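Local atomic coordinates of dihydroorotase (Campylobacter jejuni subsp. jejuni, PDB entry 3PNU), a protein that probably catalyses the reversible, zinc-dependent cyclization of N-carbamoyl-L-aspartate to (S)-dihydroorotate, the third step of de novo UMP synthesis. Residues D32-L37 against G259-P264; I59-I64 against L92-F97; A120-N125 against L153-T158; M187-T192 against C232-K237. One frame throughout, in Å; residues are numbered along the deposited sequence.

Interaction 1 (D32-L37 against G259-P264); sequences DMHLHL and GSDSAP. With ZN (zinc ion), chain D.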
loop_
_atom_site.group_PDB
_atom_site.type_symbol
_atom_site.label_atom_id
_atom_site.label_comp_id
_atom_site.label_asym_id
_atom_site.label_seq_id
_atom_site.Cartn_x
_atom_site.Cartn_y
_atom_site.Cartn_z
ATOM N N ASP A 32 26.854 -9.159 2.347
ATOM C CA ASP A 32 25.418 -8.927 2.403
ATOM C C ASP A 32 25.066 -9.143 3.855
ATOM O O ASP A 32 24.972 -10.287 4.311
ATOM C CB ASP A 32 24.609 -9.856 1.489
ATOM C CG ASP A 32 23.077 -9.582 1.586
ATOM O OD1 ASP A 32 22.653 -8.849 2.510
ATOM O OD2 ASP A 32 22.300 -10.088 0.751
ATOM N N MET A 33 24.871 -8.047 4.593
ATOM C CA MET A 33 24.607 -8.151 6.052
ATOM C C MET A 33 23.166 -8.434 6.485
ATOM O O MET A 33 22.851 -8.349 7.679
ATOM C CB MET A 33 25.154 -6.920 6.771
ATOM C CG MET A 33 26.650 -6.675 6.477
ATOM S SD MET A 33 27.734 -8.057 6.941
ATOM C CE MET A 33 27.688 -8.002 8.731
ATOM N N HIS A 34 22.300 -8.798 5.541
ATOM C CA HIS A 34 20.917 -9.144 5.882
ATOM C C HIS A 34 20.331 -10.008 4.766
ATOM O O HIS A 34 19.872 -9.478 3.773
ATOM C CB HIS A 34 20.072 -7.863 6.069
ATOM C CG HIS A 34 18.708 -8.114 6.625
ATOM N ND1 HIS A 34 18.293 -7.603 7.838
ATOM C CD2 HIS A 34 17.666 -8.843 6.148
ATOM C CE1 HIS A 34 17.050 -7.990 8.072
ATOM N NE2 HIS A 34 16.647 -8.747 7.065
ATOM N N LEU A 35 20.311 -11.323 4.947
ATOM C CA LEU A 35 19.861 -12.220 3.890
ATOM C C LEU A 35 19.002 -13.372 4.365
ATOM O O LEU A 35 19.275 -13.967 5.391
ATOM C CB LEU A 35 21.103 -12.816 3.191
ATOM C CG LEU A 35 20.953 -13.725 1.949
ATOM C CD1 LEU A 35 20.163 -13.026 0.842
ATOM C CD2 LEU A 35 22.344 -14.159 1.411
ATOM N N HIS A 36 17.967 -13.687 3.586
ATOM C CA HIS A 36 17.080 -14.841 3.861
ATOM C C HIS A 36 17.326 -15.924 2.815
ATOM O O HIS A 36 17.154 -15.684 1.621
ATOM C CB HIS A 36 15.611 -14.420 3.829
ATOM C CG HIS A 36 15.239 -13.495 4.932
ATOM N ND1 HIS A 36 14.904 -13.942 6.197
ATOM C CD2 HIS A 36 15.166 -12.150 4.973
ATOM C CE1 HIS A 36 14.644 -12.900 6.966
ATOM N NE2 HIS A 36 14.795 -11.804 6.246
ATOM N N LEU A 37 17.740 -17.105 3.266
ATOM C CA LEU A 37 18.033 -18.240 2.371
ATOM C C LEU A 37 17.016 -19.379 2.496
ATOM O O LEU A 37 17.131 -20.409 1.821
ATOM C CB LEU A 37 19.423 -18.811 2.681
ATOM C CG LEU A 37 20.649 -17.982 2.328
ATOM C CD1 LEU A 37 21.929 -18.721 2.778
ATOM C CD2 LEU A 37 20.669 -17.688 0.843
ATOM N N GLY A 259 22.696 -4.316 3.441
ATOM C CA GLY A 259 21.948 -5.510 3.852
ATOM C C GLY A 259 20.769 -5.554 2.892
ATOM O O GLY A 259 19.918 -4.672 2.913
ATOM N N SER A 260 20.711 -6.574 2.050
ATOM C CA SER A 260 19.689 -6.623 1.010
ATOM C C SER A 260 18.301 -6.946 1.487
ATOM O O SER A 260 17.340 -6.556 0.886
ATOM C CB SER A 260 20.043 -7.719 0.004
ATOM O OG SER A 260 19.899 -9.009 0.620
ATOM N N ASP A 261 18.222 -7.700 2.560
ATOM C CA ASP A 261 16.953 -8.250 3.026
ATOM C C ASP A 261 16.317 -9.015 1.853
ATOM O O ASP A 261 15.105 -9.019 1.715
ATOM C CB ASP A 261 16.002 -7.180 3.573
ATOM C CG ASP A 261 14.788 -7.775 4.292
ATOM O OD1 ASP A 261 14.891 -8.837 4.970
ATOM O OD2 ASP A 261 13.722 -7.149 4.195
ATOM N N SER A 262 17.142 -9.645 1.012
ATOM C CA SER A 262 16.638 -10.437 -0.117
ATOM C C SER A 262 15.804 -11.549 0.453
ATOM O O SER A 262 16.294 -12.347 1.249
ATOM C CB SER A 262 17.765 -11.014 -0.960
ATOM O OG SER A 262 17.273 -11.805 -2.032
ATOM N N ALA A 263 14.532 -11.587 0.056
ATOM C CA ALA A 263 13.586 -12.566 0.580
ATOM C C ALA A 263 12.657 -13.074 -0.511
ATOM O O ALA A 263 11.737 -12.381 -0.937
ATOM C CB ALA A 263 12.772 -11.943 1.708
ATOM N N PRO A 264 12.884 -14.308 -0.953
ATOM C CA PRO A 264 12.076 -14.876 -2.000
ATOM C C PRO A 264 10.786 -15.512 -1.511
ATOM O O PRO A 264 10.674 -15.941 -0.354
ATOM C CB PRO A 264 12.974 -15.990 -2.525
ATOM C CG PRO A 264 13.639 -16.498 -1.288
ATOM C CD PRO A 264 13.822 -15.300 -0.392
HETATM ZN ZN ZN D . 14.763 -9.694 6.938
HETATM O O HOH W 1 17.539 -14.195 -0.935
HETATM O O HOH W 2 13.034 -8.020 6.829
#
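His34, His36 and Asp261 meet at a zinc ion. His34 NE2 binds it at 2.1 Å and His36 NE2 at 2.2 Å. Asp261 gives OD1, so this is monodentate coordination. Water 2 is a further ligand. The His34 ring and the Asp261 carboxylate run alongside each other toward the metal, with the two planes nearly perpendicular (88°). Asp261 OD1 meets the His36 ring at its edge. The His34 ring is fixed at its other nitrogen, where ND1 hydrogen-bonds Glu188.

Side-chain hydrogen bonds join Asp32 to Ser260. With CG anti to the backbone N (chi1 180°), the Asp32 carboxylate reaches across. Ser260 OG donates to Asp32 OD2 at 2.6 Å, on the syn side. Asp32 OD1 takes two backbone donors from opposite faces of its plane: Ser260 N at 3.0 Å and His34 N at 3.1 Å. The second bond makes an Asx turn. Ser260 OG also accepts from Ser262 N, an ST turn.

Backbone bonds run from Asp261 N to His34 O (2.7 Å) and from His36 N to Ser262 O (3.2 Å). Water 1 links His36 O to Ser262 OG.

Apolar contact is small: Leu35 CD1 rests on Ser262 CB. The His-X-His pair at the end of strand 31-35 and the aspartate after strand 256-258 are the metal-binding signature of the amidohydrolase TIM barrel.

Interaction 2 (I59-I64 against L92-F97); sequences IMPNLI and LMTLFF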
loop_
_atom_site.group_PDB
_atom_site.type_symbol
_atom_site.label_atom_id
_atom_site.label_comp_id
_atom_site.label_asym_id
_atom_site.label_seq_id
_atom_site.Cartn_x
_atom_site.Cartn_y
_atom_site.Cartn_z
ATOM N N ILE A 59 22.956 -14.547 7.789
ATOM C CA ILE A 59 21.830 -15.429 7.469
ATOM C C ILE A 59 20.783 -15.300 8.559
ATOM O O ILE A 59 21.040 -15.651 9.729
ATOM C CB ILE A 59 22.290 -16.905 7.385
ATOM C CG1 ILE A 59 23.567 -17.023 6.531
ATOM C CG2 ILE A 59 21.150 -17.831 6.862
ATOM C CD1 ILE A 59 23.447 -16.430 5.158
ATOM N N MET A 60 19.609 -14.779 8.205
ATOM C CA MET A 60 18.565 -14.583 9.219
ATOM C C MET A 60 17.949 -15.920 9.615
ATOM O O MET A 60 17.862 -16.830 8.785
ATOM C CB MET A 60 17.541 -13.551 8.772
ATOM C CG MET A 60 18.166 -12.156 8.549
ATOM S SD MET A 60 18.986 -11.566 10.053
ATOM C CE MET A 60 19.634 -9.987 9.510
ATOM N N PRO A 61 17.530 -16.045 10.884
ATOM C CA PRO A 61 17.061 -17.295 11.412
ATOM C C PRO A 61 15.551 -17.486 11.434
ATOM O O PRO A 61 15.069 -18.357 12.176
ATOM C CB PRO A 61 17.539 -17.204 12.863
ATOM C CG PRO A 61 17.339 -15.739 13.208
ATOM C CD PRO A 61 17.386 -14.980 11.894
ATOM N N ASN A 62 14.806 -16.699 10.659
ATOM C CA ASN A 62 13.338 -16.802 10.687
ATOM C C ASN A 62 12.823 -18.021 9.923
ATOM O O ASN A 62 12.134 -17.902 8.910
ATOM C CB ASN A 62 12.674 -15.496 10.197
ATOM C CG ASN A 62 12.993 -15.184 8.763
ATOM O OD1 ASN A 62 14.063 -15.516 8.277
ATOM N ND2 ASN A 62 12.059 -14.532 8.069
ATOM N N LEU A 63 13.198 -19.197 10.417
ATOM C CA LEU A 63 12.759 -20.461 9.844
ATOM C C LEU A 63 11.597 -20.985 10.674
ATOM O O LEU A 63 11.302 -20.454 11.751
ATOM C CB LEU A 63 13.893 -21.503 9.863
ATOM C CG LEU A 63 15.134 -21.239 9.020
ATOM C CD1 LEU A 63 16.143 -22.348 9.257
ATOM C CD2 LEU A 63 14.778 -21.125 7.540
ATOM N N ILE A 64 10.952 -22.036 10.173
ATOM C CA ILE A 64 9.829 -22.661 10.854
ATOM C C ILE A 64 10.248 -24.069 11.250
ATOM O O ILE A 64 10.349 -24.950 10.399
ATOM C CB ILE A 64 8.620 -22.777 9.935
ATOM C CG1 ILE A 64 8.358 -21.448 9.214
ATOM C CG2 ILE A 64 7.405 -23.243 10.737
ATOM C CD1 ILE A 64 7.325 -21.551 8.114
ATOM N N LEU A 92 27.224 -16.100 7.736
ATOM C CA LEU A 92 27.327 -15.620 9.113
ATOM C C LEU A 92 26.004 -15.928 9.801
ATOM O O LEU A 92 25.001 -15.271 9.577
ATOM C CB LEU A 92 27.646 -14.135 9.119
ATOM C CG LEU A 92 28.949 -13.787 8.401
ATOM C CD1 LEU A 92 29.059 -12.294 8.161
ATOM C CD2 LEU A 92 30.143 -14.296 9.201
ATOM N N MET A 93 26.030 -16.914 10.677
ATOM C CA MET A 93 24.824 -17.435 11.299
ATOM C C MET A 93 24.261 -16.622 12.456
ATOM O O MET A 93 24.999 -15.966 13.188
ATOM C CB MET A 93 25.098 -18.867 11.803
ATOM C CG MET A 93 25.774 -19.775 10.777
ATOM S SD MET A 93 24.821 -19.989 9.287
ATOM C CE MET A 93 23.460 -20.980 9.948
ATOM N N THR A 94 22.939 -16.693 12.619
ATOM C CA THR A 94 22.284 -16.025 13.718
ATOM C C THR A 94 21.216 -16.898 14.348
ATOM O O THR A 94 20.652 -17.789 13.707
ATOM C CB THR A 94 21.527 -14.754 13.272
ATOM O OG1 THR A 94 20.461 -15.129 12.381
ATOM C CG2 THR A 94 22.450 -13.747 12.612
ATOM N N LEU A 95 20.940 -16.603 15.608
ATOM C CA LEU A 95 19.867 -17.221 16.346
ATOM C C LEU A 95 18.718 -16.216 16.438
ATOM O O LEU A 95 18.916 -14.986 16.378
ATOM C CB LEU A 95 20.294 -17.588 17.771
ATOM C CG LEU A 95 21.282 -18.733 17.965
ATOM C CD1 LEU A 95 21.497 -18.944 19.424
ATOM C CD2 LEU A 95 20.748 -20.008 17.322
ATOM N N PHE A 96 17.520 -16.765 16.580
ATOM C CA PHE A 96 16.298 -16.008 16.734
ATOM C C PHE A 96 16.272 -15.567 18.168
ATOM O O PHE A 96 16.531 -16.371 19.074
ATOM C CB PHE A 96 15.147 -16.933 16.445
ATOM C CG PHE A 96 13.820 -16.284 16.450
ATOM C CD1 PHE A 96 13.234 -15.888 15.262
ATOM C CD2 PHE A 96 13.126 -16.115 17.640
ATOM C CE1 PHE A 96 11.986 -15.318 15.263
ATOM C CE2 PHE A 96 11.883 -15.542 17.645
ATOM C CZ PHE A 96 11.309 -15.135 16.462
ATOM N N PHE A 97 15.978 -14.297 18.408
ATOM C CA PHE A 97 16.022 -13.812 19.774
ATOM C C PHE A 97 14.966 -14.365 20.717
ATOM O O PHE A 97 13.812 -14.535 20.356
ATOM C CB PHE A 97 15.912 -12.288 19.821
ATOM C CG PHE A 97 16.063 -11.737 21.196
ATOM C CD1 PHE A 97 17.280 -11.289 21.640
ATOM C CD2 PHE A 97 14.997 -11.715 22.070
ATOM C CE1 PHE A 97 17.423 -10.790 22.913
ATOM C CE2 PHE A 97 15.137 -11.223 23.357
ATOM C CZ PHE A 97 16.340 -10.761 23.775
HETATM O O HOH W 3 21.061 -18.194 11.137
#
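Ile59 and Leu92 are joined by a straight backbone bond. Ile59 N donates to Leu92 O at 2.8 Å, with an N-H...O angle of 172°. At the carbonyl of the same Ile59 the partner is a side chain: Thr94 OG1 donates to Ile59 O at 2.8 Å. Its chi1 of 64° sets OG1 between the backbone N and the carbonyl carbon of Thr94, facing Ile59. Ile59 O takes a second bond from water 3, at 2.9 Å. The same water accepts from Thr94 N at 2.8 Å. Ile59 O and Thr94 N are thus both satisfied, with the water standing in for a direct backbone bond.

Pro61 has no N-H to offer. Its ring packs instead, crossing the Thr94 side chain at about a right angle, with Pro61 CD 3.1 Å from Thr94 OG1. Pro61 CG also reaches Phe96 CB at 4.1 Å. Pro61 O accepts from Leu63 N at 2.7 Å, closing an inverse gamma turn centred on Asn62.

The amide of Asn62 is satisfied outside the contact. ND2 donates to Thr124 O, and OD1 has a weak bond with His36 ND1. Phe96 O bonds Tyr100 OH, and the Phe96 ring meets that of Tyr118.

Apolar packing is modest. Ile59 CG1 touches Met93 SD, and both side chains lie against helix 70-84. The contact joins neighbouring parallel strands, 56-59 and 90-93, of the TIM barrel where they run into their active-site loops. Asn62, on the first loop, is a predicted substrate-binding residue.

Interaction 3 (A120-N125 against L153-T158); sequences AGITTN and LVHGET. With ZN (zinc ion), chain C.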
loop_
_atom_site.group_PDB
_atom_site.type_symbol
_atom_site.label_atom_id
_atom_site.label_comp_id
_atom_site.label_asym_id
_atom_site.label_seq_id
_atom_site.Cartn_x
_atom_site.Cartn_y
_atom_site.Cartn_z
ATOM N N ALA A 120 7.012 -9.560 18.164
ATOM C CA ALA A 120 5.906 -10.520 17.999
ATOM C C ALA A 120 4.953 -10.234 16.845
ATOM O O ALA A 120 4.308 -9.181 16.798
ATOM C CB ALA A 120 5.106 -10.642 19.305
ATOM N N GLY A 121 4.896 -11.200 15.929
ATOM C CA GLY A 121 4.017 -11.177 14.763
ATOM C C GLY A 121 4.027 -9.908 13.935
ATOM O O GLY A 121 2.965 -9.353 13.627
ATOM N N ILE A 122 5.213 -9.435 13.572
ATOM C CA ILE A 122 5.305 -8.226 12.768
ATOM C C ILE A 122 5.672 -8.551 11.318
ATOM O O ILE A 122 5.193 -7.880 10.399
ATOM C CB ILE A 122 6.298 -7.188 13.378
ATOM C CG1 ILE A 122 6.146 -5.825 12.686
ATOM C CG2 ILE A 122 7.740 -7.697 13.306
ATOM C CD1 ILE A 122 4.715 -5.235 12.727
ATOM N N THR A 123 6.496 -9.583 11.113
ATOM C CA THR A 123 6.938 -9.962 9.758
ATOM C C THR A 123 6.802 -11.489 9.503
ATOM O O THR A 123 6.117 -12.193 10.265
ATOM C CB THR A 123 8.405 -9.424 9.488
ATOM O OG1 THR A 123 8.718 -9.479 8.088
ATOM C CG2 THR A 123 9.450 -10.178 10.311
ATOM N N THR A 124 7.432 -11.980 8.430
ATOM C CA THR A 124 7.387 -13.410 8.045
ATOM C C THR A 124 8.092 -14.322 9.070
ATOM O O THR A 124 9.317 -14.252 9.230
ATOM C CB THR A 124 8.020 -13.636 6.631
ATOM O OG1 THR A 124 7.306 -12.874 5.653
ATOM C CG2 THR A 124 7.995 -15.116 6.232
ATOM N N ASN A 125 7.306 -15.169 9.748
ATOM C CA ASN A 125 7.803 -16.115 10.776
ATOM C C ASN A 125 8.349 -15.398 12.016
ATOM O O ASN A 125 9.555 -15.384 12.273
ATOM C CB ASN A 125 8.855 -17.066 10.194
ATOM C CG ASN A 125 8.331 -17.861 9.015
ATOM O OD1 ASN A 125 7.126 -18.106 8.895
ATOM N ND2 ASN A 125 9.237 -18.275 8.137
ATOM N N LEU A 153 20.674 -7.589 16.339
ATOM C CA LEU A 153 20.154 -7.184 15.057
ATOM C C LEU A 153 18.645 -7.116 15.292
ATOM O O LEU A 153 18.063 -8.050 15.846
ATOM C CB LEU A 153 20.488 -8.241 13.983
ATOM C CG LEU A 153 21.898 -8.857 14.048
ATOM C CD1 LEU A 153 22.084 -9.869 12.909
ATOM C CD2 LEU A 153 23.027 -7.793 14.047
ATOM N N VAL A 154 17.997 -6.038 14.872
ATOM C CA VAL A 154 16.581 -5.872 15.167
ATOM C C VAL A 154 15.742 -5.491 13.979
ATOM O O VAL A 154 16.147 -4.682 13.173
ATOM C CB VAL A 154 16.457 -4.720 16.212
ATOM C CG1 VAL A 154 15.004 -4.408 16.581
ATOM C CG2 VAL A 154 17.289 -5.064 17.457
ATOM N N HIS A 155 14.567 -6.101 13.855
ATOM C CA HIS A 155 13.599 -5.707 12.831
ATOM C C HIS A 155 12.780 -4.649 13.580
ATOM O O HIS A 155 11.906 -4.978 14.380
ATOM C CB HIS A 155 12.735 -6.892 12.402
ATOM C CG HIS A 155 11.691 -6.532 11.389
ATOM N ND1 HIS A 155 11.711 -7.000 10.093
ATOM C CD2 HIS A 155 10.625 -5.700 11.469
ATOM C CE1 HIS A 155 10.685 -6.503 9.427
ATOM N NE2 HIS A 155 10.013 -5.705 10.237
ATOM N N GLY A 156 13.088 -3.378 13.351
ATOM C CA GLY A 156 12.465 -2.263 14.093
ATOM C C GLY A 156 11.108 -1.728 13.644
ATOM O O GLY A 156 11.021 -0.706 12.983
ATOM N N GLU A 157 10.044 -2.410 14.041
ATOM C CA GLU A 157 8.684 -1.991 13.715
ATOM C C GLU A 157 7.742 -2.363 14.821
ATOM O O GLU A 157 7.840 -3.463 15.371
ATOM C CB GLU A 157 8.157 -2.667 12.451
ATOM C CG GLU A 157 8.686 -2.124 11.172
ATOM C CD GLU A 157 7.938 -2.665 9.959
ATOM O OE1 GLU A 157 7.854 -3.903 9.769
ATOM O OE2 GLU A 157 7.450 -1.837 9.187
ATOM N N THR A 158 6.840 -1.432 15.141
ATOM C CA THR A 158 5.784 -1.666 16.117
ATOM C C THR A 158 4.594 -2.195 15.311
ATOM O O THR A 158 4.738 -2.480 14.110
ATOM C CB THR A 158 5.352 -0.381 16.821
ATOM O OG1 THR A 158 4.819 0.516 15.851
ATOM C CG2 THR A 158 6.522 0.281 17.565
HETATM ZN ZN ZN C . 13.215 -7.589 8.797
HETATM O O HOH W 4 5.085 -4.754 9.519
HETATM O O HOH W 2 13.034 -8.020 6.829
#
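The backbones of Ile122 and Glu157 stay apart, with CA atoms 7.2 Å from each other, so side chains and a water make the contact. His155 and Thr123 meet by a CH-pi contact. Thr123 CG2 stands over one face of the imidazole, 4.2 Å from its centroid and offset toward the rim.

The His155 ring is held at both nitrogens. ND1 binds the second zinc ion at 2.1 Å. NE2 donates to Glu157 OE1 at 2.9 Å, nearly in the plane of the His155 ring, on the anti side of the carboxylate but 33° out of its plane. Metal on one side and a His-carboxylate hydrogen bond on the other fix the ring's rotation, and the carboxylate may polarise the imidazole. His155 lies just beyond strand 152-154, in the loop that brings a metal ligand to the mouth of the amidohydrolase barrel.

Ile122, next to Thr123, packs on Glu157 and on the His155 ring. Its CG1, anti to the backbone N (chi1 -168°), lies 3.8 Å from Glu157 CB, crossing at about a right angle. The other branch, CG2, touches His155 CD2. Water 4 donates to both Ile122 O and Glu157 OE1, giving that carboxylate oxygen a second donor.

Interaction 4 (M187-T192 against C232-K237); sequences MEHITT and CKPIAK. With ZN (zinc ion), chain C.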
loop_
_atom_site.group_PDB
_atom_site.type_symbol
_atom_site.label_atom_id
_atom_site.label_comp_id
_atom_site.label_asym_id
_atom_site.label_seq_id
_atom_site.Cartn_x
_atom_site.Cartn_y
_atom_site.Cartn_z
ATOM N N MET A 187 20.097 -1.492 13.641
ATOM C CA MET A 187 18.758 -1.209 13.163
ATOM C C MET A 187 18.697 -1.756 11.730
ATOM O O MET A 187 19.181 -1.116 10.797
ATOM C CB MET A 187 18.515 0.309 13.172
ATOM C CG MET A 187 18.695 0.962 14.552
ATOM S SD MET A 187 18.251 2.711 14.636
ATOM C CE MET A 187 19.391 3.413 13.458
ATOM N N GLU A 188 18.137 -2.949 11.553
ATOM C CA GLU A 188 18.060 -3.556 10.215
ATOM C C GLU A 188 17.149 -2.835 9.268
ATOM O O GLU A 188 16.202 -2.158 9.685
ATOM C CB GLU A 188 17.621 -5.012 10.305
ATOM C CG GLU A 188 18.636 -5.894 11.012
ATOM C CD GLU A 188 19.974 -5.981 10.264
ATOM O OE1 GLU A 188 20.028 -5.758 9.015
ATOM O OE2 GLU A 188 20.969 -6.288 10.944
ATOM N N HIS A 189 17.429 -3.010 7.972
ATOM C CA HIS A 189 16.684 -2.368 6.880
ATOM C C HIS A 189 15.948 -1.085 7.266
ATOM O O HIS A 189 14.723 -1.042 7.297
ATOM C CB HIS A 189 15.718 -3.338 6.226
ATOM C CG HIS A 189 14.919 -4.153 7.189
ATOM N ND1 HIS A 189 14.135 -3.592 8.170
ATOM C CD2 HIS A 189 14.744 -5.493 7.286
ATOM C CE1 HIS A 189 13.545 -4.555 8.860
ATOM N NE2 HIS A 189 13.884 -5.716 8.332
ATOM N N ILE A 190 16.689 -0.033 7.563
ATOM C CA ILE A 190 16.026 1.213 7.919
ATOM C C ILE A 190 15.410 1.804 6.672
ATOM O O ILE A 190 15.941 1.652 5.556
ATOM C CB ILE A 190 16.926 2.201 8.617
ATOM C CG1 ILE A 190 18.096 2.655 7.724
ATOM C CG2 ILE A 190 17.446 1.586 9.932
ATOM C CD1 ILE A 190 18.861 3.901 8.323
ATOM N N THR A 191 14.285 2.476 6.869
ATOM C CA THR A 191 13.513 3.039 5.781
ATOM C C THR A 191 12.968 4.431 6.032
ATOM O O THR A 191 12.194 4.915 5.241
ATOM C CB THR A 191 12.303 2.149 5.553
ATOM O OG1 THR A 191 11.488 2.162 6.735
ATOM C CG2 THR A 191 12.752 0.689 5.242
ATOM N N THR A 192 13.364 5.063 7.125
ATOM C CA THR A 192 12.848 6.362 7.481
ATOM C C THR A 192 13.937 7.362 7.814
ATOM O O THR A 192 15.034 7.010 8.274
ATOM C CB THR A 192 12.007 6.273 8.766
ATOM O OG1 THR A 192 12.844 5.840 9.847
ATOM C CG2 THR A 192 10.816 5.307 8.606
ATOM N N CYS A 232 7.115 -5.038 0.545
ATOM C CA CYS A 232 7.936 -5.639 1.584
ATOM C C CYS A 232 7.712 -4.931 2.921
ATOM O O CYS A 232 6.992 -3.927 3.001
ATOM C CB CYS A 232 9.413 -5.509 1.220
ATOM S SG CYS A 232 9.985 -3.791 1.180
ATOM N N LYS A 233 8.351 -5.477 3.950
ATOM C CA LYS A 233 8.330 -4.924 5.275
ATOM C C LYS A 233 9.786 -4.607 5.636
ATOM O O LYS A 233 10.662 -5.458 5.475
ATOM C CB LYS A 233 7.712 -5.928 6.250
ATOM C CG LYS A 233 6.235 -6.219 5.920
ATOM C CD LYS A 233 5.605 -7.200 6.896
ATOM C CE LYS A 233 4.136 -7.582 6.506
ATOM N NZ LYS A 233 3.164 -6.488 6.726
ATOM N N PRO A 234 10.068 -3.375 6.083
ATOM C CA PRO A 234 9.157 -2.253 6.255
ATOM C C PRO A 234 8.795 -1.657 4.918
ATOM O O PRO A 234 9.623 -1.577 4.015
ATOM C CB PRO A 234 9.976 -1.260 7.082
ATOM C CG PRO A 234 11.113 -2.073 7.645
ATOM C CD PRO A 234 11.404 -3.058 6.610
ATOM N N ILE A 235 7.550 -1.243 4.801
ATOM C CA ILE A 235 7.024 -0.668 3.587
ATOM C C ILE A 235 7.865 0.507 3.097
ATOM O O ILE A 235 8.418 1.264 3.895
ATOM C CB ILE A 235 5.556 -0.188 3.847
ATOM C CG1 ILE A 235 4.859 0.149 2.541
ATOM C CG2 ILE A 235 5.494 0.997 4.860
ATOM C CD1 ILE A 235 4.691 -1.058 1.649
ATOM N N ALA A 236 7.977 0.659 1.786
ATOM C CA ALA A 236 8.683 1.810 1.232
ATOM C C ALA A 236 7.878 3.046 1.659
ATOM O O ALA A 236 6.648 3.028 1.652
ATOM C CB ALA A 236 8.782 1.728 -0.267
ATOM N N LYS A 237 8.562 4.124 1.995
ATOM C CA LYS A 237 7.880 5.307 2.523
ATOM C C LYS A 237 7.947 6.549 1.630
ATOM O O LYS A 237 7.677 6.450 0.437
ATOM C CB LYS A 237 8.367 5.543 3.973
ATOM C CG LYS A 237 7.995 4.314 4.866
ATOM C CD LYS A 237 8.484 4.362 6.236
ATOM C CE LYS A 237 8.066 3.126 7.005
ATOM N NZ LYS A 237 8.633 1.879 6.482
HETATM ZN ZN ZN C . 13.215 -7.589 8.797
HETATM O O HOH W 5 11.418 4.074 2.559
HETATM O O HOH W 2 13.034 -8.020 6.829
#
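Pro234 packs its ring on the imidazole of His189 in a CH-pi contact. Pro234 CD sits 3.5 Å from the centroid of the His189 ring, over one face and offset toward the rim. The opposite face holds Glu188 CB. The peptide bond before Pro234 is cis. His189 NE2 binds the second zinc ion at 2.0 Å. The other nitrogen, ND1, is buried beside Pro234 CD at 3.2 Å and has no polar partner in the model.

Hydrogen bonds gather at Lys237. NZ donates to Thr191 OG1 at 2.9 Å and to Ile235 O at 2.7 Å. The second bond lies in the carbonyl plane, on a lone pair. The lysine chain is extended and then bends at its end (chi4 64°), which turns NZ toward both oxygens. Thr191 OG1 is also bonded to Glu166. Water 5 bridges the backbones, donating to Thr191 O and accepting from Lys237 N.

Two apolar contacts accompany the lysine bond. Thr191 CG2 meets Pro234 CB at 3.9 Å. Thr192 CG2 touches Lys237 CD at 3.5 Å, while its OG1 N-caps helix 193-201 and also bonds Glu166.

The Lys233 side chain starts away from 187-192, and its NZ bonds Gly224 O of the second subunit. The contact sets a zinc-binding histidine, carried on the loop after strand 185-187, against the 232-237 loop at the metal site of the amidohydrolase barrel.

Overall arrangement
Interactions 1, 3 and 4 converge on the binuclear zinc site. Interaction 1 supplies ligands of one ion, and interactions 3 and 4 each supply a histidine to the other. The two zinc ions lie 3.2 Å apart. Water 2 bridges them. Carboxylated Lys116 also binds both. Neighbouring strand ends are tied together: Leu35 O lies 2.9 Å from Met60 N, joining interactions 1 and 2, and Val154 O lies 3.1 Å from Glu188 N, joining 3 and 4. Interaction 2 binds no metal, but Asn62 O is 3.0 Å from Asn125 ND2 of interaction 3. Interactions 2 and 4 have the most distant centres, about 19 Å apart, yet Met60 CE still comes within 4.1 Å of Glu188 CD.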